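Local coordinates for protein myosin regulatory light chain, striated adductor muscle (Argopecten irradians, PDB 1WDC) that confers calcium dependence on the Mg-ATPase of scallop muscle myosin as its calcium-binding regulatory light chain, at residues K102-N105 and I106-K110. Sequence-based numbering, arbitrary orientation.
Sequences KKLN and IEYIK
The carbonyl oxygen of Asn105 receives two weak backbone hydrogen bonds from the first turn of the helix that follows it. Ile109 N meets Asn105 O at 3.4 Å along a nearly straight path (169°). Tyr108 N, at 3.2 Å from the same Asn105 O, comes in strongly bent. Asn105 is at the N-cap position, yet it serves the helix start through its main chain, for its amide makes no capping bond. That amide lies near the carboxylate of Glu107, the two planes 37° apart, and Asn105 ND2 stays 3.8 Å from Glu107 OE1.

Leu104, the neighbour in the strand, has a side chain that sets off toward the helix and divides its two methyls between successive residues. Leu104 CD1 touches Ile109 CD1 at 4.0 Å, the side chains crossing at about a right angle, while Leu104 CD2 lies 4.1 Å from Tyr108 CD2, oblique to the ring. CG of Tyr108 stands anti to the backbone N (chi1 -175°), which swings the ring across to the Leu104 methyl. Phe96 packs on both Leu104 and Tyr108, and Phe139 and Phe129 on Ile109.

Backbone bonds pair Leu104 with Phe139 across a short antiparallel sheet. A brief strand running straight into the exiting helix fits the second EF-hand, away from the magnesium site, as in paired EF-hands, where loop strands run antiparallel; strand 138-139 probably belongs to the partner loop.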
ATOM      1  N   LYS B 102       7.903  -7.581  13.492  1.00 32.24           N
ATOM      2  CA  LYS B 102       8.171  -8.653  12.530  1.00 29.29           C
ATOM      3  C   LYS B 102       7.007  -9.627  12.349  1.00 26.84           C
ATOM      4  O   LYS B 102       7.211 -10.790  11.996  1.00 29.65           O
ATOM      5  CB  LYS B 102       9.448  -9.410  12.896  1.00 30.16           C
ATOM      6  CG  LYS B 102      10.714  -8.544  13.141  1.00 35.10           C
ATOM      7  CD  LYS B 102      10.780  -7.301  12.262  1.00 44.04           C
ATOM      8  CE  LYS B 102      12.177  -7.075  11.719  1.00 51.33           C
ATOM      9  NZ  LYS B 102      12.470  -7.975  10.531  1.00 55.98           N
ATOM     10  N   LYS B 103       5.789  -9.145  12.601  1.00 21.76           N
ATOM     11  CA  LYS B 103       4.563  -9.881  12.273  1.00 18.87           C
ATOM     12  C   LYS B 103       3.591  -8.853  11.808  1.00 19.28           C
ATOM     13  O   LYS B 103       3.841  -7.659  11.963  1.00 21.03           O
ATOM     14  CB  LYS B 103       3.942 -10.556  13.484  1.00 21.22           C
ATOM     15  CG  LYS B 103       4.899 -11.342  14.282  1.00 27.22           C
ATOM     16  CD  LYS B 103       4.701 -12.816  14.068  1.00 33.94           C
ATOM     17  CE  LYS B 103       5.736 -13.538  14.875  1.00 34.16           C
ATOM     18  NZ  LYS B 103       7.058 -12.841  14.746  1.00 39.04           N
ATOM     19  N   LEU B 104       2.538  -9.327  11.149  1.00 18.43           N
ATOM     20  CA  LEU B 104       1.366  -8.529  10.810  1.00 20.08           C
ATOM     21  C   LEU B 104       0.153  -9.303  11.303  1.00 20.29           C
ATOM     22  O   LEU B 104       0.164 -10.517  11.325  1.00 23.09           O
ATOM     23  CB  LEU B 104       1.274  -8.332   9.293  1.00 23.27           C
ATOM     24  CG  LEU B 104       2.236  -7.330   8.636  1.00 26.18           C
ATOM     25  CD1 LEU B 104       1.973  -7.229   7.153  1.00 27.07           C
ATOM     26  CD2 LEU B 104       2.058  -5.961   9.261  1.00 25.82           C
ATOM     27  N   ASN B 105      -0.855  -8.604  11.799  1.00 19.35           N
ATOM     28  CA  ASN B 105      -2.051  -9.256  12.271  1.00 20.42           C
ATOM     29  C   ASN B 105      -2.619  -9.974  11.071  1.00 21.44           C
ATOM     30  O   ASN B 105      -2.629  -9.412  10.000  1.00 24.10           O
ATOM     31  CB  ASN B 105      -3.042  -8.203  12.724  1.00 28.25           C
ATOM     32  CG  ASN B 105      -2.737  -7.637  14.122  1.00 35.18           C
ATOM     33  OD1 ASN B 105      -1.761  -8.015  14.788  1.00 38.49           O
ATOM     34  ND2 ASN B 105      -3.606  -6.745  14.580  1.00 39.23           N
ATOM     35  N   ILE B 106      -3.198 -11.143  11.257  1.00 18.98           N
ATOM     36  CA  ILE B 106      -3.678 -11.886  10.112  1.00 24.63           C
ATOM     37  C   ILE B 106      -4.743 -11.129   9.315  1.00 26.05           C
ATOM     38  O   ILE B 106      -4.680 -11.090   8.077  1.00 27.38           O
ATOM     39  CB  ILE B 106      -4.225 -13.302  10.518  1.00 26.97           C
ATOM     40  CG1 ILE B 106      -4.494 -14.166   9.253  1.00 22.73           C
ATOM     41  CG2 ILE B 106      -5.487 -13.148  11.353  1.00 26.95           C
ATOM     42  CD1 ILE B 106      -3.333 -14.252   8.233  1.00 14.94           C
ATOM     43  N   GLU B 107      -5.573 -10.355  10.017  1.00 26.07           N
ATOM     44  CA  GLU B 107      -6.729  -9.703   9.389  1.00 24.21           C
ATOM     45  C   GLU B 107      -6.292  -8.507   8.560  1.00 21.80           C
ATOM     46  O   GLU B 107      -6.913  -8.162   7.569  1.00 20.73           O
ATOM     47  CB  GLU B 107      -7.749  -9.233  10.439  1.00 27.40           C
ATOM     48  CG  GLU B 107      -7.577  -9.816  11.821  1.00 33.62           C
ATOM     49  CD  GLU B 107      -6.563  -9.052  12.640  1.00 36.76           C
ATOM     50  OE1 GLU B 107      -6.792  -7.841  12.915  1.00 44.94           O
ATOM     51  OE2 GLU B 107      -5.536  -9.662  12.996  1.00 36.09           O
ATOM     52  N   TYR B 108      -5.224  -7.858   9.010  1.00 23.04           N
ATOM     53  CA  TYR B 108      -4.665  -6.716   8.311  1.00 23.55           C
ATOM     54  C   TYR B 108      -4.036  -7.124   6.945  1.00 22.67           C
ATOM     55  O   TYR B 108      -4.455  -6.620   5.906  1.00 21.77           O
ATOM     56  CB  TYR B 108      -3.639  -6.055   9.222  1.00 19.07           C
ATOM     57  CG  TYR B 108      -3.068  -4.786   8.662  1.00 23.30           C
ATOM     58  CD1 TYR B 108      -3.856  -3.904   7.892  1.00 24.68           C
ATOM     59  CD2 TYR B 108      -1.750  -4.432   8.928  1.00 24.60           C
ATOM     60  CE1 TYR B 108      -3.317  -2.701   7.397  1.00 26.81           C
ATOM     61  CE2 TYR B 108      -1.217  -3.229   8.463  1.00 26.19           C
ATOM     62  CZ  TYR B 108      -1.992  -2.379   7.697  1.00 25.54           C
ATOM     63  OH  TYR B 108      -1.385  -1.247   7.198  1.00 35.34           O
ATOM     64  N   ILE B 109      -3.156  -8.133   6.938  1.00 22.86           N
ATOM     65  CA  ILE B 109      -2.555  -8.567   5.677  1.00 24.88           C
ATOM     66  C   ILE B 109      -3.566  -9.157   4.658  1.00 25.05           C
ATOM     67  O   ILE B 109      -3.522  -8.781   3.506  1.00 25.21           O
ATOM     68  CB  ILE B 109      -1.325  -9.524   5.885  1.00 25.03           C
ATOM     69  CG1 ILE B 109      -0.606  -9.716   4.549  1.00 24.12           C
ATOM     70  CG2 ILE B 109      -1.746 -10.901   6.423  1.00 23.93           C
ATOM     71  CD1 ILE B 109      -0.046  -8.445   3.967  1.00 17.50           C
ATOM     72  N   LYS B 110      -4.606  -9.862   5.107  1.00 24.13           N
ATOM     73  CA  LYS B 110      -5.659 -10.313   4.181  1.00 24.62           C
ATOM     74  C   LYS B 110      -6.364  -9.125   3.550  1.00 25.38           C
ATOM     75  O   LYS B 110      -6.706  -9.135   2.365  1.00 20.96           O
ATOM     76  CB  LYS B 110      -6.707 -11.183   4.896  1.00 24.57           C
ATOM     77  CG  LYS B 110      -6.115 -12.432   5.459  1.00 27.59           C
ATOM     78  CD  LYS B 110      -7.127 -13.516   5.656  1.00 29.23           C
ATOM     79  CE  LYS B 110      -6.406 -14.866   5.632  1.00 28.65           C
ATOM     80  NZ  LYS B 110      -7.236 -15.995   6.182  1.00 37.62           N
TER